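Local coordinates for protein methanogen homoaconitase large subunit (PDB 4KP2) that forms the large subunit of a hydro-lyase that converts (R)-homocitrate to homoisocitrate through cis-homoaconitate, using a [4Fe-4S] cluster, at residues S259-D262 and I263-K267; E36-A39 and G40-I43; M51-D54 and G55-P58. One frame throughout, in Å; residues are numbered along the deposited sequence.

Contact 1 of 3, residues S259-D262 and I263-K267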
ATOM      1  N   SER A 259      29.848   3.657  18.827  1.00 66.27           N
ATOM      2  CA  SER A 259      31.060   3.517  19.616  1.00 64.45           C
ATOM      3  C   SER A 259      31.591   4.918  19.874  1.00 74.10           C
ATOM      4  O   SER A 259      31.737   5.714  18.946  1.00 71.93           O
ATOM      5  CB  SER A 259      32.111   2.687  18.880  1.00 67.78           C
ATOM      6  OG  SER A 259      33.264   2.498  19.684  1.00 71.28           O
ATOM      7  N   ASP A 260      31.872   5.226  21.136  1.00 71.85           N
ATOM      8  CA  ASP A 260      32.401   6.536  21.498  1.00 72.79           C
ATOM      9  C   ASP A 260      33.802   6.734  20.931  1.00 68.14           C
ATOM     10  O   ASP A 260      34.329   7.847  20.917  1.00 66.41           O
ATOM     11  CB  ASP A 260      32.402   6.714  23.017  1.00 77.92           C
ATOM     12  CG  ASP A 260      31.004   6.715  23.603  1.00 79.26           C
ATOM     13  OD1 ASP A 260      30.104   6.103  22.990  1.00 81.01           O
ATOM     14  OD2 ASP A 260      30.807   7.327  24.673  1.00 72.06           O
ATOM     15  N   GLU A 261      34.399   5.644  20.460  1.00 65.28           N
ATOM     16  CA  GLU A 261      35.700   5.696  19.814  1.00 66.92           C
ATOM     17  C   GLU A 261      35.539   5.942  18.317  1.00 70.74           C
ATOM     18  O   GLU A 261      36.366   6.611  17.697  1.00 72.30           O
ATOM     19  CB  GLU A 261      36.463   4.397  20.061  1.00 68.55           C
ATOM     20  CG  GLU A 261      37.922   4.450  19.655  1.00 72.10           C
ATOM     21  CD  GLU A 261      38.663   3.177  20.001  1.00 77.58           C
ATOM     22  OE1 GLU A 261      38.009   2.216  20.457  1.00 79.01           O
ATOM     23  OE2 GLU A 261      39.898   3.139  19.818  1.00 76.18           O
ATOM     24  N   ASP A 262      34.470   5.397  17.740  1.00 66.68           N
ATOM     25  CA  ASP A 262      34.166   5.617  16.330  1.00 67.08           C
ATOM     26  C   ASP A 262      33.770   7.066  16.075  1.00 64.97           C
ATOM     27  O   ASP A 262      34.141   7.653  15.058  1.00 64.85           O
ATOM     28  CB  ASP A 262      33.044   4.688  15.862  1.00 65.49           C
ATOM     29  CG  ASP A 262      33.493   3.246  15.734  1.00 66.55           C
ATOM     30  OD1 ASP A 262      34.714   3.004  15.632  1.00 76.35           O
ATOM     31  OD2 ASP A 262      32.620   2.352  15.725  1.00 59.01           O
ATOM     32  N   ILE A 263      33.007   7.632  17.004  1.00 64.33           N
ATOM     33  CA  ILE A 263      32.569   9.020  16.904  1.00 66.97           C
ATOM     34  C   ILE A 263      33.771   9.955  17.004  1.00 66.73           C
ATOM     35  O   ILE A 263      33.843  10.975  16.314  1.00 69.54           O
ATOM     36  CB  ILE A 263      31.509   9.353  17.982  1.00 69.24           C
ATOM     37  CG1 ILE A 263      30.098   9.185  17.414  1.00 65.77           C
ATOM     38  CG2 ILE A 263      31.676  10.769  18.507  1.00 69.21           C
ATOM     39  CD1 ILE A 263      29.794   7.795  16.902  1.00 69.72           C
ATOM     40  N   ALA A 264      34.725   9.583  17.850  1.00 63.30           N
ATOM     41  CA  ALA A 264      35.958  10.343  18.002  1.00 61.81           C
ATOM     42  C   ALA A 264      36.770  10.307  16.711  1.00 64.57           C
ATOM     43  O   ALA A 264      37.459  11.270  16.373  1.00 73.69           O
ATOM     44  CB  ALA A 264      36.776   9.795  19.158  1.00 59.45           C
ATOM     45  N   LYS A 265      36.684   9.189  15.996  1.00 61.72           N
ATOM     46  CA  LYS A 265      37.388   9.032  14.729  1.00 66.29           C
ATOM     47  C   LYS A 265      36.778   9.897  13.632  1.00 66.27           C
ATOM     48  O   LYS A 265      37.434  10.198  12.634  1.00 62.81           O
ATOM     49  CB  LYS A 265      37.394   7.565  14.299  1.00 64.77           C
ATOM     50  CG  LYS A 265      38.358   6.701  15.086  1.00 70.16           C
ATOM     51  CD  LYS A 265      38.218   5.237  14.714  1.00 69.01           C
ATOM     52  CE  LYS A 265      39.357   4.417  15.295  1.00 71.65           C
ATOM     53  NZ  LYS A 265      39.492   4.621  16.762  1.00 69.20           N
ATOM     54  N   LEU A 266      35.524  10.290  13.819  1.00 64.53           N
ATOM     55  CA  LEU A 266      34.847  11.147  12.854  1.00 68.64           C
ATOM     56  C   LEU A 266      35.068  12.617  13.193  1.00 63.32           C
ATOM     57  O   LEU A 266      35.054  13.476  12.311  1.00 61.20           O
ATOM     58  CB  LEU A 266      33.351  10.837  12.811  1.00 63.64           C
ATOM     59  CG  LEU A 266      32.967   9.420  12.380  1.00 70.21           C
ATOM     60  CD1 LEU A 266      31.455   9.275  12.319  1.00 72.02           C
ATOM     61  CD2 LEU A 266      33.600   9.075  11.039  1.00 63.26           C
ATOM     62  N   LYS A 267      35.273  12.900  14.475  1.00 59.91           N
ATOM     63  CA  LYS A 267      35.500  14.268  14.922  1.00 67.19           C
ATOM     64  C   LYS A 267      36.899  14.754  14.560  1.00 63.04           C
ATOM     65  O   LYS A 267      37.155  15.957  14.532  1.00 66.68           O
ATOM     66  CB  LYS A 267      35.273  14.394  16.429  1.00 69.24           C
ATOM     67  CG  LYS A 267      33.830  14.209  16.858  1.00 69.86           C
ATOM     68  CD  LYS A 267      33.665  14.481  18.342  1.00 62.28           C
ATOM     69  CE  LYS A 267      34.063  15.908  18.683  1.00 64.49           C
ATOM     70  NZ  LYS A 267      33.242  16.904  17.940  1.00 58.40           N
TER
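Lys-265 lays its aliphatic chain over the carbonyl of Glu-261, one turn back along the short surface helix 260-267. The two side chains run side by side and point the same way. This is an i to i+4 pair, and it ends in a salt bridge: Lys-265 NZ lies 3.4 Å from Glu-261 OE2. Glu-261 has CG anti to its own backbone N (chi1 -169°) and stays extended, while the lysine bends at its last torsion (chi4 53°). That bend brings NZ back over the glutamate, where it also sits 3.3 Å from Glu-261 CG. The backbone beneath is only loosely bonded. Ile-263 N donates to Ser-259 O at 3.0 Å, and Lys-265 N donates to Glu-261 O at 3.1 Å. The bond from Leu-266 N to Asp-262 O is weak. Ser-259 is the N-cap, and its OG accepts a weak capping bond from Glu-261 N. Ile-263 and Leu-266 lie against Tyr-249 of helix 246-254, and Lys-267 adds a salt bridge to Glu-246. These contacts join the helix to helix 246-254. At the first turn, Ile-263 CD1 folds back to 3.5 Å from Ser-259 O.

Contact 2 of 3, residues E36-A39 and G40-I43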
ATOM      1  N   GLU A  36      43.599  22.720  -2.149  1.00 54.15           N
ATOM      2  CA  GLU A  36      42.683  23.840  -1.962  1.00 56.00           C
ATOM      3  C   GLU A  36      41.987  24.241  -3.260  1.00 52.23           C
ATOM      4  O   GLU A  36      42.640  24.586  -4.245  1.00 60.39           O
ATOM      5  CB  GLU A  36      43.426  25.045  -1.379  1.00 65.12           C
ATOM      6  CG  GLU A  36      44.010  24.811   0.005  1.00 74.96           C
ATOM      7  CD  GLU A  36      44.739  26.028   0.544  1.00 78.16           C
ATOM      8  OE1 GLU A  36      44.948  26.988  -0.227  1.00 73.42           O
ATOM      9  OE2 GLU A  36      45.100  26.023   1.740  1.00 75.81           O
ATOM     10  N   VAL A  37      40.659  24.194  -3.251  1.00 53.61           N
ATOM     11  CA  VAL A  37      39.872  24.616  -4.404  1.00 56.17           C
ATOM     12  C   VAL A  37      38.904  25.722  -4.007  1.00 53.76           C
ATOM     13  O   VAL A  37      38.702  25.987  -2.823  1.00 56.60           O
ATOM     14  CB  VAL A  37      39.071  23.450  -5.010  1.00 50.96           C
ATOM     15  CG1 VAL A  37      39.990  22.288  -5.342  1.00 53.21           C
ATOM     16  CG2 VAL A  37      37.970  23.010  -4.057  1.00 46.50           C
ATOM     17  N   CYS A  38      38.304  26.364  -5.003  1.00 48.77           N
ATOM     18  CA  CYS A  38      37.322  27.407  -4.749  1.00 52.83           C
ATOM     19  C   CYS A  38      36.213  27.364  -5.791  1.00 52.70           C
ATOM     20  O   CYS A  38      36.257  26.560  -6.722  1.00 51.55           O
ATOM     21  CB  CYS A  38      37.984  28.786  -4.733  1.00 61.24           C
ATOM     22  SG  CYS A  38      38.640  29.323  -6.329  1.00 84.57           S
ATOM     23  N   ALA A  39      35.223  28.235  -5.627  1.00 49.49           N
ATOM     24  CA  ALA A  39      34.073  28.274  -6.524  1.00 49.47           C
ATOM     25  C   ALA A  39      34.478  28.614  -7.955  1.00 44.79           C
ATOM     26  O   ALA A  39      35.229  29.560  -8.190  1.00 49.18           O
ATOM     27  CB  ALA A  39      33.038  29.264  -6.013  1.00 47.70           C
ATOM     28  N   GLY A  40      33.973  27.835  -8.906  1.00 49.50           N
ATOM     29  CA  GLY A  40      34.280  28.047 -10.309  1.00 52.34           C
ATOM     30  C   GLY A  40      35.246  27.012 -10.851  1.00 47.15           C
ATOM     31  O   GLY A  40      35.267  26.737 -12.050  1.00 46.18           O
ATOM     32  N   ASP A  41      36.048  26.437  -9.961  1.00 49.65           N
ATOM     33  CA  ASP A  41      37.038  25.439 -10.346  1.00 47.44           C
ATOM     34  C   ASP A  41      36.382  24.101 -10.674  1.00 50.39           C
ATOM     35  O   ASP A  41      35.595  23.578  -9.886  1.00 52.48           O
ATOM     36  CB  ASP A  41      38.062  25.248  -9.226  1.00 40.99           C
ATOM     37  CG  ASP A  41      38.709  26.550  -8.800  1.00 49.31           C
ATOM     38  OD1 ASP A  41      38.110  27.619  -9.039  1.00 51.90           O
ATOM     39  OD2 ASP A  41      39.814  26.505  -8.221  1.00 44.78           O
ATOM     40  N   SER A  42      36.710  23.551 -11.838  1.00 47.64           N
ATOM     41  CA  SER A  42      36.211  22.236 -12.227  1.00 50.17           C
ATOM     42  C   SER A  42      37.209  21.165 -11.805  1.00 50.29           C
ATOM     43  O   SER A  42      38.341  21.139 -12.285  1.00 61.10           O
ATOM     44  CB  SER A  42      35.974  22.171 -13.736  1.00 49.02           C
ATOM     45  OG  SER A  42      37.195  22.289 -14.445  1.00 52.98           O
ATOM     46  N   ILE A  43      36.786  20.285 -10.904  1.00 47.26           N
ATOM     47  CA  ILE A  43      37.679  19.270 -10.355  1.00 44.74           C
ATOM     48  C   ILE A  43      37.155  17.854 -10.572  1.00 44.55           C
ATOM     49  O   ILE A  43      35.973  17.653 -10.858  1.00 49.17           O
ATOM     50  CB  ILE A  43      37.908  19.485  -8.848  1.00 55.92           C
ATOM     51  CG1 ILE A  43      36.581  19.399  -8.092  1.00 47.49           C
ATOM     52  CG2 ILE A  43      38.577  20.827  -8.595  1.00 62.11           C
ATOM     53  CD1 ILE A  43      36.714  19.608  -6.600  1.00 54.57           C
TER
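Asp-41 turns its carboxylate back over Cys-38, across a type II beta turn that runs from Cys-38 to Asp-41. The turn is closed by Asp-41 N, which donates to Cys-38 O at 3.2 Å. The donor is tilted 30° from the carbonyl plane. The aspartate has CG anti to its own carbonyl carbon (chi1 -54°), and this brings OD1 to 3.2 Å from Cys-38 SG. OD1 also lies 3.2 Å from Cys-38 O. These two oxygens are both acceptors, so that approach gives no bond and is probably mildly unfavourable. Gly-40 takes the third position of the turn with a positive phi (106°). A side chain there would run into the carbonyl oxygen of Ala-39. Val-37 and Ile-43 meet on the strand side of the turn, tip to tip, with Val-37 CG1 at 3.8 Å from Ile-43 CG2. Both are buried, whereas the turn residues are exposed or partly so. The turn brings the chain from the loop after helix 24-33 into strand 42-46. Ala-39 N is held by Glu-26 of that helix, and Ile-43 packs on its Leu-29. On the sheet side, Gly-40 and Asp-41 share backbone bonds with Val-172 of strand 167-180, and Val-37 and Ile-43 also rest on Val-172.

Contact 3 of 3, residues M51-D54 and G55-P58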
ATOM      1  N   MET A  51      24.254   5.794  -5.502  1.00 41.24           N
ATOM      2  CA  MET A  51      22.945   5.186  -5.284  1.00 44.45           C
ATOM      3  C   MET A  51      21.943   5.453  -6.406  1.00 44.15           C
ATOM      4  O   MET A  51      21.805   6.581  -6.877  1.00 40.86           O
ATOM      5  CB  MET A  51      22.367   5.636  -3.937  1.00 50.09           C
ATOM      6  CG  MET A  51      20.858   5.487  -3.817  1.00 43.45           C
ATOM      7  SD  MET A  51      19.987   7.041  -4.100  1.00 53.44           S
ATOM      8  CE  MET A  51      18.657   6.482  -5.160  1.00 42.27           C
ATOM      9  N   THR A  52      21.249   4.399  -6.826  1.00 43.10           N
ATOM     10  CA  THR A  52      20.156   4.513  -7.785  1.00 45.65           C
ATOM     11  C   THR A  52      18.957   3.692  -7.317  1.00 44.91           C
ATOM     12  O   THR A  52      19.119   2.635  -6.705  1.00 47.87           O
ATOM     13  CB  THR A  52      20.574   4.042  -9.188  1.00 43.70           C
ATOM     14  OG1 THR A  52      21.230   2.771  -9.093  1.00 42.82           O
ATOM     15  CG2 THR A  52      21.520   5.047  -9.830  1.00 40.06           C
ATOM     16  N   HIS A  53      17.754   4.182  -7.601  1.00 42.26           N
ATOM     17  CA  HIS A  53      16.537   3.488  -7.188  1.00 41.49           C
ATOM     18  C   HIS A  53      15.887   2.734  -8.347  1.00 46.10           C
ATOM     19  O   HIS A  53      16.399   2.740  -9.466  1.00 49.84           O
ATOM     20  CB  HIS A  53      15.542   4.465  -6.554  1.00 45.07           C
ATOM     21  CG  HIS A  53      15.205   5.639  -7.423  1.00 46.54           C
ATOM     22  ND1 HIS A  53      14.309   5.559  -8.466  1.00 44.49           N
ATOM     23  CD2 HIS A  53      15.642   6.919  -7.399  1.00 46.90           C
ATOM     24  CE1 HIS A  53      14.209   6.740  -9.049  1.00 46.71           C
ATOM     25  NE2 HIS A  53      15.008   7.584  -8.422  1.00 49.87           N
ATOM     26  N   ASP A  54      14.752   2.094  -8.070  1.00 43.26           N
ATOM     27  CA  ASP A  54      14.076   1.238  -9.045  1.00 46.14           C
ATOM     28  C   ASP A  54      13.683   1.959 -10.334  1.00 49.72           C
ATOM     29  O   ASP A  54      13.439   1.324 -11.359  1.00 48.72           O
ATOM     30  CB  ASP A  54      12.843   0.581  -8.419  1.00 45.45           C
ATOM     31  CG  ASP A  54      11.863   1.592  -7.860  1.00 48.97           C
ATOM     32  OD1 ASP A  54      12.314   2.633  -7.338  1.00 52.56           O
ATOM     33  OD2 ASP A  54      10.641   1.348  -7.942  1.00 47.31           O
ATOM     34  N   GLY A  55      13.621   3.284 -10.277  1.00 44.90           N
ATOM     35  CA  GLY A  55      13.265   4.076 -11.439  1.00 43.92           C
ATOM     36  C   GLY A  55      14.471   4.513 -12.249  1.00 46.66           C
ATOM     37  O   GLY A  55      14.346   4.849 -13.427  1.00 45.84           O
ATOM     38  N   THR A  56      15.644   4.504 -11.621  1.00 41.36           N
ATOM     39  CA  THR A  56      16.859   4.977 -12.278  1.00 46.20           C
ATOM     40  C   THR A  56      17.953   3.913 -12.380  1.00 50.58           C
ATOM     41  O   THR A  56      18.877   4.047 -13.183  1.00 47.37           O
ATOM     42  CB  THR A  56      17.423   6.232 -11.585  1.00 42.94           C
ATOM     43  OG1 THR A  56      17.593   5.976 -10.185  1.00 42.24           O
ATOM     44  CG2 THR A  56      16.476   7.407 -11.769  1.00 32.67           C
ATOM     45  N   THR A  57      17.850   2.864 -11.570  1.00 48.90           N
ATOM     46  CA  THR A  57      18.800   1.752 -11.643  1.00 48.25           C
ATOM     47  C   THR A  57      18.817   1.048 -13.010  1.00 47.11           C
ATOM     48  O   THR A  57      19.892   0.832 -13.570  1.00 42.87           O
ATOM     49  CB  THR A  57      18.594   0.716 -10.506  1.00 46.77           C
ATOM     50  OG1 THR A  57      18.708   1.364  -9.234  1.00 42.80           O
ATOM     51  CG2 THR A  57      19.630  -0.396 -10.598  1.00 44.49           C
ATOM     52  N   PRO A  58      17.637   0.688 -13.557  1.00 48.52           N
ATOM     53  CA  PRO A  58      17.677   0.048 -14.878  1.00 51.98           C
ATOM     54  C   PRO A  58      18.135   1.014 -15.961  1.00 47.58           C
ATOM     55  O   PRO A  58      18.718   0.593 -16.960  1.00 45.27           O
ATOM     56  CB  PRO A  58      16.217  -0.343 -15.124  1.00 48.35           C
ATOM     57  CG  PRO A  58      15.581  -0.339 -13.785  1.00 49.17           C
ATOM     58  CD  PRO A  58      16.263   0.742 -13.029  1.00 44.96           C
TER
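His-53 O receives three hydrogen bonds from the chain that follows it. Thr-57 N donates at 2.6 Å, nearly along the C=O axis. Thr-56 N and Thr-57 OG1 donate from opposite faces of the carbonyl plane, well out of it, the hydroxyl at 2.7 Å. Thr-52 OG1 lies 2.9 Å from Thr-57 OG1. Thr-56 OG1 in turn accepts from His-53 N at 3.1 Å. The same oxygen lies over the centre of one face of the imidazole, 3.4 Å above its plane, and Thr-56 CB makes a CH-pi contact with that face. Gly-55 N donates to His-53 ND1 at 3.0 Å, tilted 23° from the ring plane. A leucine in place of His-53 would probably leave Gly-55 N without its ring acceptor and lose the stack on His-83. The next shell fixes the polar groups. Gly-137 O bonds Thr-56 OG1, Tyr-163 OH bonds Thr-52 OG1, and the backbone N atoms of His-83 and Asn-84 hold the Asp-54 carboxylate. This is the strand-to-helix connection of the beta-alpha-beta unit 49-53, 57-67, 77-80. Thr-57 and Pro-58 pack on helix 90-106, and Met-51 makes backbone hydrogen bonds with Ala-135 and Gly-137, where strand 133-136 runs parallel to strand 49-53.

Overall arrangement
The three contacts are separate local arrangements in series along the chain, in the order 2, 3, 1. Their centres stand 30 to 32 Å apart, and the nearest atoms of any two are about 18 or 19 Å apart, so none touches another. Contacts 2 and 3 are linked through consecutive strands, 42-46 and 49-53, which belong to different sheets. Contact 3 is the buried one, and it alone lies near the predicted cluster site. The side chain of Asp-54 is about 7 Å from that of Cys-383, and that of His-53 about 9 Å from that of Cys-386. Contacts 1 and 2 both lie about 26 Å from the centre of the chain, away from this site.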